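TRNA (adenine(22)-N(1))-methyltransferase (Bacillus subtilis, PDB 6Q56) catalyses the S-adenosyl-L-methionine-dependent methylation of adenosine 22 in tRNA at N1, giving N(1)-methyladenosine. Local coordinates at residues 127-131 with 176-182. The protein carries 2 engineered substitutions. Sequence-based numbering, arbitrary orientation.
Sequences VHIRE and MLVGPFL. With NI (nickel (II) ion), chain E.
The Rossmann-fold methyltransferase domain meets the start of the C-terminal helices where R130, on helix 127-135, reaches the C-terminal end of helix 172-178 at M176 and the turn at G179. The arginine chain runs extended from CG to NE, and R130 NH1 donates to M176 O at 2.9 Å; the bond is bent (145° at the hydrogen), and NH1 lies above the carbonyl plane. G179 lies over one face of the guanidinium, its N 3.4 Å above the plane of the R130 group. G179 leaves helical angles after helix 172-178 (phi 104°) and occupies the N-cap position of helix 180-185; a side chain here would run into R130 NH2. L182 CD1 lies 3.8 Å from R130 NH2 at the guanidinium edge. NE also forms a salt bridge to E143 on strand 139-148, and E143 in turn accepts the backbone N-H of L182. With an alanine in place of R130, E143 would probably lose its salt-bridge partner, M176 O its arginine hydrogen bond, and a gap would open over G179. Beside the arginine, V127 CA makes a CH...O contact with M176 O (3.2 Å), and V127 CG2, anti to the backbone N, packs against that same carbonyl. One water joins V127 N to L177 O; a second links R130 NH1 to the same oxygen. The M176 chain crosses that of E131 at about a right angle, M176 SD 3.7 Å from E131 CG. H128, on the same helix, binds nickel through NE2, as H125 does. The arrangement is a glycine break between two short helices, packed against a helix of the Rossmann-like class I methyltransferase fold.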
ATOM      1  N   VAL A 127      -4.115  -6.978   1.325  1.00 30.23           N
ATOM      2  CA  VAL A 127      -4.977  -7.772   0.472  1.00 31.00           C
ATOM      3  C   VAL A 127      -6.042  -6.936  -0.243  1.00 35.41           C
ATOM      4  O   VAL A 127      -6.324  -7.170  -1.402  1.00 29.82           O
ATOM      5  CB  VAL A 127      -5.647  -8.915   1.254  1.00 29.44           C
ATOM      6  CG1 VAL A 127      -6.439  -8.380   2.424  1.00 33.56           C
ATOM      7  CG2 VAL A 127      -6.520  -9.746   0.338  1.00 28.50           C
ATOM      8  N   HIS A 128      -6.629  -5.971   0.451  1.00 32.18           N
ATOM      9  CA  HIS A 128      -7.653  -5.129  -0.150  1.00 32.27           C
ATOM     10  C   HIS A 128      -7.107  -4.406  -1.376  1.00 34.71           C
ATOM     11  O   HIS A 128      -7.825  -4.152  -2.329  1.00 28.74           O
ATOM     12  CB  HIS A 128      -8.177  -4.102   0.851  1.00 24.14           C
ATOM     13  CG  HIS A 128      -8.760  -4.695   2.092  1.00 37.54           C
ATOM     14  ND1 HIS A 128      -9.850  -5.533   2.077  1.00 37.62           N
ATOM     15  CD2 HIS A 128      -8.421  -4.545   3.392  1.00 35.96           C
ATOM     16  CE1 HIS A 128     -10.148  -5.888   3.312  1.00 30.68           C
ATOM     17  NE2 HIS A 128      -9.295  -5.303   4.131  1.00 45.43           N
ATOM     18  N   ILE A 129      -5.826  -4.071  -1.331  1.00 33.71           N
ATOM     19  CA  ILE A 129      -5.182  -3.379  -2.426  1.00 29.27           C
ATOM     20  C   ILE A 129      -4.957  -4.326  -3.589  1.00 38.91           C
ATOM     21  O   ILE A 129      -5.184  -3.968  -4.733  1.00 29.20           O
ATOM     22  CB  ILE A 129      -3.843  -2.765  -1.995  1.00 30.07           C
ATOM     23  CG1 ILE A 129      -4.070  -1.711  -0.921  1.00 30.66           C
ATOM     24  CG2 ILE A 129      -3.136  -2.141  -3.174  1.00 30.24           C
ATOM     25  CD1 ILE A 129      -2.801  -1.066  -0.438  1.00 31.53           C
ATOM     26  N   ARG A 130      -4.510  -5.539  -3.290  1.00 29.94           N
ATOM     27  CA  ARG A 130      -4.260  -6.521  -4.331  1.00 33.40           C
ATOM     28  C   ARG A 130      -5.555  -6.893  -5.044  1.00 34.79           C
ATOM     29  O   ARG A 130      -5.577  -7.048  -6.255  1.00 34.02           O
ATOM     30  CB  ARG A 130      -3.565  -7.755  -3.768  1.00 30.10           C
ATOM     31  CG  ARG A 130      -2.144  -7.487  -3.315  1.00 28.02           C
ATOM     32  CD  ARG A 130      -1.409  -8.757  -2.937  1.00 36.62           C
ATOM     33  NE  ARG A 130      -0.172  -8.476  -2.227  1.00 33.02           N
ATOM     34  CZ  ARG A 130      -0.083  -8.334  -0.913  1.00 33.98           C
ATOM     35  NH1 ARG A 130      -1.156  -8.445  -0.157  1.00 35.87           N
ATOM     36  NH2 ARG A 130       1.079  -8.075  -0.358  1.00 34.54           N
ATOM     37  N   GLU A 131      -6.633  -7.022  -4.291  1.00 29.21           N
ATOM     38  CA  GLU A 131      -7.914  -7.361  -4.880  1.00 30.83           C
ATOM     39  C   GLU A 131      -8.356  -6.247  -5.814  1.00 33.14           C
ATOM     40  O   GLU A 131      -8.839  -6.504  -6.901  1.00 30.76           O
ATOM     41  CB  GLU A 131      -8.958  -7.621  -3.799  1.00 31.84           C
ATOM     42  CG  GLU A 131      -8.747  -8.928  -3.059  1.00 36.42           C
ATOM     43  CD  GLU A 131      -9.798  -9.189  -2.004  1.00 37.14           C
ATOM     44  OE1 GLU A 131     -10.566  -8.274  -1.701  1.00 40.86           O
ATOM     45  OE2 GLU A 131      -9.851 -10.311  -1.477  1.00 46.03           O
ATOM     46  N   MET A 176      -2.862 -12.859  -3.154  1.00 26.04           N
ATOM     47  CA  MET A 176      -3.506 -11.604  -2.821  1.00 26.18           C
ATOM     48  C   MET A 176      -3.437 -11.262  -1.345  1.00 33.38           C
ATOM     49  O   MET A 176      -3.413 -10.099  -0.978  1.00 31.43           O
ATOM     50  CB  MET A 176      -4.962 -11.629  -3.264  1.00 25.42           C
ATOM     51  CG  MET A 176      -5.130 -11.668  -4.762  1.00 27.54           C
ATOM     52  SD  MET A 176      -6.791 -11.211  -5.231  1.00 40.27           S
ATOM     53  CE  MET A 176      -6.647 -11.273  -7.007  1.00 39.15           C
ATOM     54  N   LEU A 177      -3.400 -12.282  -0.504  1.00 33.72           N
ATOM     55  CA  LEU A 177      -3.353 -12.063   0.927  1.00 28.52           C
ATOM     56  C   LEU A 177      -1.961 -11.763   1.450  1.00 22.67           C
ATOM     57  O   LEU A 177      -1.770 -10.814   2.183  1.00 31.61           O
ATOM     58  CB  LEU A 177      -3.902 -13.276   1.667  1.00 20.83           C
ATOM     59  CG  LEU A 177      -3.831 -13.142   3.181  1.00 28.26           C
ATOM     60  CD1 LEU A 177      -4.765 -12.053   3.667  1.00 26.55           C
ATOM     61  CD2 LEU A 177      -4.143 -14.458   3.853  1.00 36.83           C
ATOM     62  N   VAL A 178      -0.992 -12.580   1.086  1.00 26.39           N
ATOM     63  CA  VAL A 178       0.350 -12.384   1.594  1.00 29.73           C
ATOM     64  C   VAL A 178       1.301 -11.687   0.641  1.00 30.48           C
ATOM     65  O   VAL A 178       2.340 -11.207   1.057  1.00 27.83           O
ATOM     66  CB  VAL A 178       0.959 -13.726   2.029  1.00 37.39           C
ATOM     67  CG1 VAL A 178       0.052 -14.399   3.040  1.00 34.11           C
ATOM     68  CG2 VAL A 178       1.175 -14.635   0.840  1.00 30.46           C
ATOM     69  N   GLY A 179       0.949 -11.624  -0.630  1.00 33.07           N
ATOM     70  CA  GLY A 179       1.807 -10.986  -1.602  1.00 24.51           C
ATOM     71  C   GLY A 179       2.517 -12.014  -2.449  1.00 33.01           C
ATOM     72  O   GLY A 179       3.281 -12.830  -1.949  1.00 28.91           O
ATOM     73  N   PRO A 180       2.269 -11.988  -3.750  1.00 31.55           N
ATOM     74  CA  PRO A 180       2.907 -12.949  -4.650  1.00 27.81           C
ATOM     75  C   PRO A 180       4.426 -12.858  -4.633  1.00 28.35           C
ATOM     76  O   PRO A 180       5.088 -13.876  -4.560  1.00 28.02           O
ATOM     77  CB  PRO A 180       2.355 -12.575  -6.024  1.00 36.83           C
ATOM     78  CG  PRO A 180       1.830 -11.197  -5.887  1.00 32.05           C
ATOM     79  CD  PRO A 180       1.421 -11.026  -4.469  1.00 31.56           C
ATOM     80  N   PHE A 181       4.965 -11.651  -4.705  1.00 31.71           N
ATOM     81  CA  PHE A 181       6.403 -11.464  -4.687  1.00 25.05           C
ATOM     82  C   PHE A 181       6.915 -11.806  -3.306  1.00 31.62           C
ATOM     83  O   PHE A 181       7.902 -12.508  -3.157  1.00 31.10           O
ATOM     84  CB  PHE A 181       6.772 -10.023  -5.018  1.00 33.45           C
ATOM     85  CG  PHE A 181       6.606  -9.671  -6.464  1.00 40.06           C
ATOM     86  CD1 PHE A 181       7.612  -9.927  -7.365  1.00 40.37           C
ATOM     87  CD2 PHE A 181       5.449  -9.080  -6.917  1.00 30.79           C
ATOM     88  CE1 PHE A 181       7.466  -9.605  -8.696  1.00 47.50           C
ATOM     89  CE2 PHE A 181       5.296  -8.757  -8.243  1.00 39.19           C
ATOM     90  CZ  PHE A 181       6.303  -9.021  -9.137  1.00 35.27           C
ATOM     91  N   LEU A 182       6.229 -11.297  -2.296  1.00 26.72           N
ATOM     92  CA  LEU A 182       6.619 -11.539  -0.920  1.00 29.56           C
ATOM     93  C   LEU A 182       6.679 -13.027  -0.638  1.00 31.00           C
ATOM     94  O   LEU A 182       7.589 -13.503   0.017  1.00 35.16           O
ATOM     95  CB  LEU A 182       5.660 -10.838   0.033  1.00 24.04           C
ATOM     96  CG  LEU A 182       5.630  -9.330  -0.180  1.00 27.80           C
ATOM     97  CD1 LEU A 182       4.682  -8.648   0.783  1.00 26.46           C
ATOM     98  CD2 LEU A 182       7.026  -8.745  -0.083  1.00 27.46           C
TER
HETATM   99 NI    NI E 301      -9.038  -4.889   6.013  1.00 57.20          NI
HETATM  100  O   HOH W   1      -2.907  -8.634   3.604  1.00 29.33           O
HETATM  101  O   HOH W   2       0.181  -8.874   2.451  1.00 34.40           O
HETATM  102  O   HOH W   3     -10.475  -6.065   6.357  1.00 69.11           O